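Local coordinates for carbamate kinase (Mycoplasma penetrans, PDB 4AXS), which probably acts as a carbamate kinase, transferring a phosphoryl group between carbamoyl phosphate and ADP to yield ATP in the arginine deiminase pathway, at residues G71-M76 with G105-H110; D246-L251 with M299-G304; L315-D320 with G324-K329. One frame throughout, in Å; residues are numbered along the deposited sequence.

Contact 1 (G71-M76 with G105-H110); sequences GPQVGM and GYIGYH. With SO4 (sulfate ion), chain B.
Gln73 and Ile107 form the nearest backbone pair, CA to CA 8.0 Å, between helical segments 71-76 and 105-110, whose axes approach to 10.8 Å with 129° between their N-to-C directions. Across so wide a gap the helices meet through long side chains. Ile107 reaches over with its terminal methyl: CD1 lies 3.7 Å from Gln73 CB and just as near Gln73 CG, the two side chains crossing at about a right angle. Only the aliphatic root of the glutamine is used here. Its amide turns away through a bend at chi2, and Gln73 NE2 donates a hydrogen bond to Gly33 O. One turn further along, Met76 stretches across Tyr106, and its CE methyl approaches obliquely, 3.5 Å from Tyr106 CE2. Tyr106 has CG anti to the backbone N (chi1 163°), which swings the ring toward both Gln73 and Met76. Around this apolar patch, helix 40-46 adds Pro40 and Gln43 against Tyr106, while Phe81 and Met102 of the second subunit pack on Met76 and Tyr106 respectively. Gly71 N makes a weak hydrogen bond, 3.5 Å, to O1 of a sulfate, probably from the crystallisation liquor, also bound by Gly33 N and Lys232 NZ. Glycine amides and a lysine gathered round an anion at a helix start are consistent with the phosphoryl-handling site of the amino acid kinase fold.

Contact 2 (D246-L251 with M299-G304); sequences DIFVVL and MGFVNG
Phe248 and Phe301 both carry CG anti to the backbone N (chi1 177° and 167°), torsions that send one ring off strand 247-251 and the other down from helix 292-302 so that they meet. The setting is a classic alpha/beta one. Strand 247-251 and its parallel neighbour 309-313 are joined by a long crossover connection, and helix 292-302, the last element of that connection, packs back on the strand it departed from. The two rings form an offset edge-to-face pair, the edge of Phe248 directed at the face of Phe301, with centroids 5.9 Å apart and planes at 78°. Phe248 also contributes its root: CB sits 3.6 Å from Phe301 CD2 and equally near CE2, although the ring beyond it diverges from the helix. There Val250 CG2 lies over a face of the Phe248 ring, offset toward the rim, 3.7 Å above its plane. Helix 232-242 completes the cluster, with Leu236 and Ala237 against Phe248 and Ala240 against Phe301. Just before the strand, Asp246 points its CB away from the helix, and its OD2 accepts a hydrogen bond from Arg26 N. Its backbone does the opposite. Asp246 O lies in the plane of the Phe301 ring, at its edge, 3.4 Å from Phe301 CE2 and equally near Phe301 CZ, where the slightly positive ring hydrogens probably make a favourable neighbour for it.

Contact 3 (L315-D320 with G324-K329); sequences LSKVED and GLSGTK
Ser326 packs against Lys317 and Asp320 on the enclosed side of this contact, where the chain leaving the short helix 318-321 doubles back toward strand 328-330. The serine is buried and approaches the N-cap residue Lys317: Ser326 CB is 3.9 Å from Lys317 O, and Ser326 OG is 4.1 Å from Lys317 CB. Its CB also lies 4.3 Å from Asp320 CB, so the small side chain is set between the two residues. Ser326 also packs against Tyr256.

The solvent side belongs to Asp320 and Leu325, although the shorter distances happen to fall there. Leu325 CB lies 3.6 Å from Asp320 O, so the root of the leucine rests on the carbonyl group. The side chains then cross at about a right angle, with Leu325 CB 4.0 Å from Asp320 CB. Leu325 has CG anti to its carbonyl carbon (chi1 -50°), and its CD1 passes 3.9 Å from Asp320 OD1, a mere touch of a methyl on a carboxylate at the surface. A weak and doubtful hydrogen bond of 3.4 Å may run from Leu325 N to Asp320 O. Lys317 starts toward Ser326, but its chain departs into an exposed setting, where NZ makes a long, weak ion pair with Asp314 OD2.

Gly324 and Gly327, both with positive phi, shape the reversal that carries the chain from helix 318-321 into strand 328-330, which runs antiparallel to strand 309-313 at the sheet edge. With one weak, doubtful backbone bond, no salt bridge between the segments and mostly methylene-to-oxygen touches, the chemistry implies a connection fixed more by chain conformation and by the neighbouring sheet than by strong side-chain pairing.

Contacts 2 and 3 share one sheet and touch directly: Leu251 CB, on segment 246-251, meets Leu315 CD2 at 3.5 Å, and Leu251 CD2 meets Val318 CG2 at 4.0 Å. Their centres are 15 Å apart. Contact 1 lies across the chain's centre from contact 2, with centres 25 Å and nearest atoms about 12 Å apart; from contact 3 the corresponding distances are 26 Å and about 13 Å. The sulfate site nevertheless relates contacts 1 and 2. Of its ligands, Gly33 follows strand 27-31, the hydrogen-bonded neighbour of strand 247-251, and Lys232 begins helix 232-242, which packs on the phenylalanine pair of contact 2.

Contact 1 (G71-M76 with G105-H110)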
loop_
_atom_site.group_PDB
_atom_site.type_symbol
_atom_site.label_atom_id
_atom_site.label_comp_id
_atom_site.label_asym_id
_atom_site.label_seq_id
_atom_site.Cartn_x
_atom_site.Cartn_y
_atom_site.Cartn_z
ATOM N N GLY A 71 -12.242 -9.043 -3.266
ATOM C CA GLY A 71 -13.263 -9.791 -2.560
ATOM C C GLY A 71 -12.674 -10.913 -1.728
ATOM O O GLY A 71 -12.804 -10.928 -0.504
ATOM N N PRO A 72 -12.022 -11.875 -2.385
ATOM C CA PRO A 72 -11.474 -13.007 -1.637
ATOM C C PRO A 72 -10.324 -12.604 -0.686
ATOM O O PRO A 72 -10.254 -13.088 0.445
ATOM C CB PRO A 72 -10.953 -13.943 -2.743
ATOM C CG PRO A 72 -11.632 -13.504 -4.003
ATOM C CD PRO A 72 -11.853 -12.032 -3.842
ATOM N N GLN A 73 -9.431 -11.728 -1.131
ATOM C CA GLN A 73 -8.222 -11.463 -0.355
ATOM C C GLN A 73 -8.548 -10.737 0.928
ATOM O O GLN A 73 -7.961 -11.032 1.964
ATOM C CB GLN A 73 -7.194 -10.672 -1.170
ATOM C CG GLN A 73 -6.727 -11.385 -2.437
ATOM C CD GLN A 73 -7.849 -11.584 -3.470
ATOM O OE1 GLN A 73 -8.867 -10.875 -3.461
ATOM N NE2 GLN A 73 -7.653 -12.545 -4.365
ATOM N N VAL A 74 -9.483 -9.792 0.864
ATOM C CA VAL A 74 -9.826 -9.015 2.045
ATOM C C VAL A 74 -10.592 -9.896 3.015
ATOM O O VAL A 74 -10.370 -9.840 4.223
ATOM C CB VAL A 74 -10.602 -7.708 1.720
ATOM C CG1 VAL A 74 -12.031 -8.008 1.225
ATOM C CG2 VAL A 74 -10.640 -6.806 2.936
ATOM N N GLY A 75 -11.475 -10.726 2.482
ATOM C CA GLY A 75 -12.145 -11.732 3.282
ATOM C C GLY A 75 -11.192 -12.680 3.999
ATOM O O GLY A 75 -11.388 -12.973 5.167
ATOM N N MET A 76 -10.173 -13.171 3.330
ATOM C CA MET A 76 -9.253 -14.088 3.948
ATOM C C MET A 76 -8.540 -13.479 5.109
ATOM O O MET A 76 -8.227 -14.147 6.071
ATOM C CB MET A 76 -8.205 -14.540 2.961
ATOM C CG MET A 76 -6.841 -14.754 3.558
ATOM S SD MET A 76 -5.693 -15.376 2.331
ATOM C CE MET A 76 -4.653 -13.954 2.142
ATOM N N GLY A 105 -2.005 -3.779 0.224
ATOM C CA GLY A 105 -0.569 -3.939 0.300
ATOM C C GLY A 105 -0.168 -5.379 0.076
ATOM O O GLY A 105 0.948 -5.682 -0.382
ATOM N N TYR A 106 -1.082 -6.284 0.403
ATOM C CA TYR A 106 -0.844 -7.686 0.121
ATOM C C TYR A 106 -0.874 -7.875 -1.398
ATOM O O TYR A 106 0.073 -8.397 -1.989
ATOM C CB TYR A 106 -1.870 -8.551 0.850
ATOM C CG TYR A 106 -1.992 -9.978 0.349
ATOM C CD1 TYR A 106 -0.862 -10.768 0.160
ATOM C CD2 TYR A 106 -3.253 -10.540 0.086
ATOM C CE1 TYR A 106 -0.973 -12.075 -0.290
ATOM C CE2 TYR A 106 -3.371 -11.838 -0.357
ATOM C CZ TYR A 106 -2.224 -12.603 -0.545
ATOM O OH TYR A 106 -2.328 -13.902 -0.991
ATOM N N ILE A 107 -1.920 -7.388 -2.045
ATOM C CA ILE A 107 -2.012 -7.548 -3.486
ATOM C C ILE A 107 -1.048 -6.636 -4.254
ATOM O O ILE A 107 -0.469 -7.042 -5.263
ATOM C CB ILE A 107 -3.461 -7.332 -3.989
ATOM C CG1 ILE A 107 -4.409 -8.353 -3.344
ATOM C CG2 ILE A 107 -3.511 -7.428 -5.508
ATOM C CD1 ILE A 107 -5.810 -7.844 -3.142
ATOM N N GLY A 108 -0.882 -5.403 -3.788
ATOM C CA GLY A 108 -0.055 -4.457 -4.513
ATOM C C GLY A 108 1.368 -4.970 -4.609
ATOM O O GLY A 108 2.073 -4.756 -5.595
ATOM N N TYR A 109 1.785 -5.668 -3.567
ATOM C CA TYR A 109 3.092 -6.284 -3.556
ATOM C C TYR A 109 3.259 -7.279 -4.708
ATOM O O TYR A 109 4.225 -7.193 -5.485
ATOM C CB TYR A 109 3.335 -6.942 -2.197
ATOM C CG TYR A 109 4.412 -7.991 -2.187
ATOM C CD1 TYR A 109 5.656 -7.752 -2.759
ATOM C CD2 TYR A 109 4.196 -9.214 -1.573
ATOM C CE1 TYR A 109 6.657 -8.724 -2.732
ATOM C CE2 TYR A 109 5.178 -10.180 -1.536
ATOM C CZ TYR A 109 6.400 -9.935 -2.115
ATOM O OH TYR A 109 7.360 -10.910 -2.077
ATOM N N HIS A 110 2.321 -8.219 -4.826
ATOM C CA HIS A 110 2.413 -9.220 -5.889
ATOM C C HIS A 110 2.341 -8.590 -7.286
ATOM O O HIS A 110 3.139 -8.905 -8.161
ATOM C CB HIS A 110 1.350 -10.300 -5.717
ATOM C CG HIS A 110 1.698 -11.331 -4.689
ATOM N ND1 HIS A 110 0.746 -11.915 -3.873
ATOM C CD2 HIS A 110 2.874 -11.903 -4.362
ATOM C CE1 HIS A 110 1.333 -12.793 -3.080
ATOM N NE2 HIS A 110 2.626 -12.805 -3.351
HETATM S S SO4 B . -14.132 -8.534 -7.003
HETATM O O1 SO4 B . -14.417 -7.912 -5.708
HETATM O O2 SO4 B . -12.678 -8.628 -7.111
HETATM O O3 SO4 B . -14.699 -9.885 -7.114
HETATM O O4 SO4 B . -14.719 -7.750 -8.100
#

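Contact 2 (D246-L251 with M299-G304)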
loop_
_atom_site.group_PDB
_atom_site.type_symbol
_atom_site.label_atom_id
_atom_site.label_comp_id
_atom_site.label_asym_id
_atom_site.label_seq_id
_atom_site.Cartn_x
_atom_site.Cartn_y
_atom_site.Cartn_z
ATOM N N ASP A 246 -8.932 6.284 -22.959
ATOM C CA ASP A 246 -9.832 5.986 -24.060
ATOM C C ASP A 246 -10.638 4.750 -23.703
ATOM O O ASP A 246 -11.863 4.783 -23.661
ATOM C CB ASP A 246 -9.022 5.719 -25.325
ATOM C CG ASP A 246 -7.908 6.716 -25.512
ATOM O OD1 ASP A 246 -8.178 7.931 -25.345
ATOM O OD2 ASP A 246 -6.765 6.279 -25.801
ATOM N N ILE A 247 -9.925 3.665 -23.430
ATOM C CA ILE A 247 -10.542 2.382 -23.146
ATOM C C ILE A 247 -10.559 2.056 -21.641
ATOM O O ILE A 247 -9.642 2.407 -20.894
ATOM C CB ILE A 247 -9.831 1.237 -23.920
ATOM C CG1 ILE A 247 -9.783 1.535 -25.422
ATOM C CG2 ILE A 247 -10.509 -0.090 -23.663
ATOM C CD1 ILE A 247 -8.516 2.228 -25.892
ATOM N N PHE A 248 -11.634 1.388 -21.232
ATOM C CA PHE A 248 -11.800 0.829 -19.908
ATOM C C PHE A 248 -12.080 -0.661 -20.083
ATOM O O PHE A 248 -13.165 -1.035 -20.508
ATOM C CB PHE A 248 -12.970 1.520 -19.201
ATOM C CG PHE A 248 -13.286 0.955 -17.835
ATOM C CD1 PHE A 248 -12.295 0.361 -17.057
ATOM C CD2 PHE A 248 -14.574 1.041 -17.315
ATOM C CE1 PHE A 248 -12.589 -0.158 -15.789
ATOM C CE2 PHE A 248 -14.876 0.526 -16.048
ATOM C CZ PHE A 248 -13.880 -0.073 -15.285
ATOM N N VAL A 249 -11.103 -1.514 -19.781
ATOM C CA VAL A 249 -11.300 -2.956 -19.911
ATOM C C VAL A 249 -11.596 -3.621 -18.581
ATOM O O VAL A 249 -10.828 -3.494 -17.627
ATOM C CB VAL A 249 -10.067 -3.668 -20.482
ATOM C CG1 VAL A 249 -10.297 -5.183 -20.491
ATOM C CG2 VAL A 249 -9.725 -3.142 -21.865
ATOM N N VAL A 250 -12.699 -4.353 -18.538
ATOM C CA VAL A 250 -13.122 -5.074 -17.351
ATOM C C VAL A 250 -12.891 -6.569 -17.550
ATOM O O VAL A 250 -13.578 -7.205 -18.364
ATOM C CB VAL A 250 -14.618 -4.821 -17.080
ATOM C CG1 VAL A 250 -15.133 -5.720 -15.961
ATOM C CG2 VAL A 250 -14.864 -3.334 -16.778
ATOM N N LEU A 251 -11.917 -7.123 -16.824
ATOM C CA LEU A 251 -11.542 -8.522 -17.003
ATOM C C LEU A 251 -12.445 -9.406 -16.193
ATOM O O LEU A 251 -12.702 -9.150 -15.018
ATOM C CB LEU A 251 -10.097 -8.768 -16.613
ATOM C CG LEU A 251 -9.078 -8.061 -17.491
ATOM C CD1 LEU A 251 -7.667 -8.413 -17.035
ATOM C CD2 LEU A 251 -9.298 -8.433 -18.952
ATOM N N MET A 299 -21.031 1.662 -18.600
ATOM C CA MET A 299 -21.917 2.687 -19.146
ATOM C C MET A 299 -21.509 4.061 -18.609
ATOM O O MET A 299 -21.338 5.022 -19.373
ATOM C CB MET A 299 -23.381 2.362 -18.796
ATOM C CG MET A 299 -23.902 1.125 -19.535
ATOM S SD MET A 299 -25.447 0.343 -18.986
ATOM C CE MET A 299 -26.690 1.621 -19.174
ATOM N N GLY A 300 -21.326 4.136 -17.291
ATOM C CA GLY A 300 -20.982 5.383 -16.642
ATOM C C GLY A 300 -19.762 6.052 -17.247
ATOM O O GLY A 300 -19.627 7.275 -17.192
ATOM N N PHE A 301 -18.877 5.250 -17.833
ATOM C CA PHE A 301 -17.622 5.766 -18.373
ATOM C C PHE A 301 -17.744 6.253 -19.819
ATOM O O PHE A 301 -17.271 7.345 -20.147
ATOM C CB PHE A 301 -16.504 4.725 -18.246
ATOM C CG PHE A 301 -15.272 5.056 -19.053
ATOM C CD1 PHE A 301 -14.441 6.108 -18.683
ATOM C CD2 PHE A 301 -14.945 4.309 -20.178
ATOM C CE1 PHE A 301 -13.317 6.417 -19.421
ATOM C CE2 PHE A 301 -13.817 4.608 -20.919
ATOM C CZ PHE A 301 -12.999 5.667 -20.538
ATOM N N VAL A 302 -18.379 5.453 -20.679
ATOM C CA VAL A 302 -18.519 5.828 -22.094
ATOM C C VAL A 302 -19.632 6.843 -22.340
ATOM O O VAL A 302 -19.648 7.502 -23.377
ATOM C CB VAL A 302 -18.761 4.609 -23.025
ATOM C CG1 VAL A 302 -17.657 3.586 -22.866
ATOM C CG2 VAL A 302 -20.137 3.984 -22.772
ATOM N N ASN A 303 -20.552 6.975 -21.387
ATOM C CA ASN A 303 -21.738 7.811 -21.587
ATOM C C ASN A 303 -21.401 9.256 -21.971
ATOM O O ASN A 303 -20.738 9.981 -21.210
ATOM C CB ASN A 303 -22.644 7.785 -20.354
ATOM C CG ASN A 303 -24.088 8.126 -20.686
ATOM O OD1 ASN A 303 -24.745 8.890 -19.971
ATOM N ND2 ASN A 303 -24.588 7.563 -21.783
ATOM N N GLY A 304 -21.858 9.658 -23.158
ATOM C CA GLY A 304 -21.613 10.994 -23.676
ATOM C C GLY A 304 -20.159 11.235 -24.046
ATOM O O GLY A 304 -19.624 12.330 -23.855
#

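Contact 3 (L315-D320 with G324-K329)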
loop_
_atom_site.group_PDB
_atom_site.type_symbol
_atom_site.label_atom_id
_atom_site.label_comp_id
_atom_site.label_asym_id
_atom_site.label_seq_id
_atom_site.Cartn_x
_atom_site.Cartn_y
_atom_site.Cartn_z
ATOM N N LEU A 315 -9.526 -12.909 -19.614
ATOM C CA LEU A 315 -8.069 -12.831 -19.567
ATOM C C LEU A 315 -7.241 -13.445 -20.693
ATOM O O LEU A 315 -6.279 -12.840 -21.174
ATOM C CB LEU A 315 -7.568 -13.643 -18.374
ATOM C CG LEU A 315 -7.486 -12.915 -17.029
ATOM C CD1 LEU A 315 -6.173 -12.146 -16.904
ATOM C CD2 LEU A 315 -8.701 -12.002 -16.837
ATOM N N SER A 316 -7.617 -14.657 -21.093
ATOM C CA SER A 316 -6.928 -15.382 -22.161
ATOM C C SER A 316 -7.064 -14.583 -23.468
ATOM O O SER A 316 -6.125 -14.506 -24.270
ATOM C CB SER A 316 -7.593 -16.754 -22.342
ATOM O OG SER A 316 -7.517 -17.549 -21.169
ATOM N N LYS A 317 -8.232 -13.989 -23.676
ATOM C CA LYS A 317 -8.566 -13.462 -24.991
ATOM C C LYS A 317 -8.688 -11.945 -25.032
ATOM O O LYS A 317 -9.541 -11.403 -25.744
ATOM C CB LYS A 317 -9.855 -14.123 -25.486
ATOM C CG LYS A 317 -9.831 -15.645 -25.321
ATOM C CD LYS A 317 -11.196 -16.273 -25.515
ATOM C CE LYS A 317 -11.325 -17.590 -24.760
ATOM N NZ LYS A 317 -11.741 -17.389 -23.342
ATOM N N VAL A 318 -7.817 -11.262 -24.296
ATOM C CA VAL A 318 -7.964 -9.826 -24.106
ATOM C C VAL A 318 -7.226 -8.980 -25.140
ATOM O O VAL A 318 -7.608 -7.839 -25.393
ATOM C CB VAL A 318 -7.560 -9.397 -22.689
ATOM C CG1 VAL A 318 -6.185 -9.953 -22.326
ATOM C CG2 VAL A 318 -7.587 -7.876 -22.568
ATOM N N GLU A 319 -6.170 -9.521 -25.735
ATOM C CA GLU A 319 -5.529 -8.824 -26.848
ATOM C C GLU A 319 -6.417 -8.928 -28.095
ATOM O O GLU A 319 -6.561 -7.964 -28.855
ATOM C CB GLU A 319 -4.113 -9.355 -27.120
ATOM C CG GLU A 319 -3.941 -10.857 -26.945
ATOM C CD GLU A 319 -3.437 -11.222 -25.566
ATOM O OE1 GLU A 319 -2.278 -10.869 -25.250
ATOM O OE2 GLU A 319 -4.192 -11.857 -24.794
ATOM N N ASP A 320 -7.020 -10.097 -28.293
ATOM C CA ASP A 320 -8.031 -10.252 -29.333
ATOM C C ASP A 320 -9.135 -9.236 -29.085
ATOM O O ASP A 320 -9.592 -8.545 -30.005
ATOM C CB ASP A 320 -8.644 -11.661 -29.310
ATOM C CG ASP A 320 -7.707 -12.721 -29.861
ATOM O OD1 ASP A 320 -7.663 -12.887 -31.099
ATOM O OD2 ASP A 320 -7.024 -13.394 -29.053
ATOM N N GLY A 324 -11.973 -6.198 -31.495
ATOM C CA GLY A 324 -13.294 -6.664 -31.885
ATOM C C GLY A 324 -13.436 -8.174 -31.940
ATOM O O GLY A 324 -14.553 -8.697 -31.928
ATOM N N LEU A 325 -12.307 -8.874 -31.981
ATOM C CA LEU A 325 -12.304 -10.318 -32.191
ATOM C C LEU A 325 -12.885 -11.106 -31.021
ATOM O O LEU A 325 -13.254 -12.267 -31.183
ATOM C CB LEU A 325 -10.893 -10.820 -32.518
ATOM C CG LEU A 325 -10.133 -10.084 -33.630
ATOM C CD1 LEU A 325 -9.004 -10.959 -34.173
ATOM C CD2 LEU A 325 -11.070 -9.647 -34.755
ATOM N N SER A 326 -12.955 -10.496 -29.842
ATOM C CA SER A 326 -13.641 -11.134 -28.720
ATOM C C SER A 326 -14.252 -10.102 -27.777
ATOM O O SER A 326 -14.084 -8.889 -27.960
ATOM C CB SER A 326 -12.719 -12.102 -27.967
ATOM O OG SER A 326 -13.459 -13.042 -27.192
ATOM N N GLY A 327 -14.988 -10.587 -26.786
ATOM C CA GLY A 327 -15.556 -9.702 -25.789
ATOM C C GLY A 327 -16.610 -8.735 -26.306
ATOM O O GLY A 327 -16.913 -8.686 -27.503
ATOM N N THR A 328 -17.161 -7.950 -25.385
ATOM C CA THR A 328 -18.293 -7.092 -25.679
ATOM C C THR A 328 -17.910 -5.637 -25.533
ATOM O O THR A 328 -17.640 -5.174 -24.422
ATOM C CB THR A 328 -19.459 -7.378 -24.724
ATOM O OG1 THR A 328 -19.942 -8.721 -24.919
ATOM C CG2 THR A 328 -20.581 -6.378 -24.956
ATOM N N LYS A 329 -17.883 -4.913 -26.648
ATOM C CA LYS A 329 -17.559 -3.491 -26.624
ATOM C C LYS A 329 -18.799 -2.675 -26.264
ATOM O O LYS A 329 -19.890 -2.935 -26.777
ATOM C CB LYS A 329 -17.004 -3.053 -27.975
ATOM C CG LYS A 329 -16.429 -1.647 -28.010
ATOM C CD LYS A 329 -16.500 -1.071 -29.416
ATOM C CE LYS A 329 -15.320 -0.151 -29.722
ATOM N NZ LYS A 329 -14.262 -0.829 -30.544
#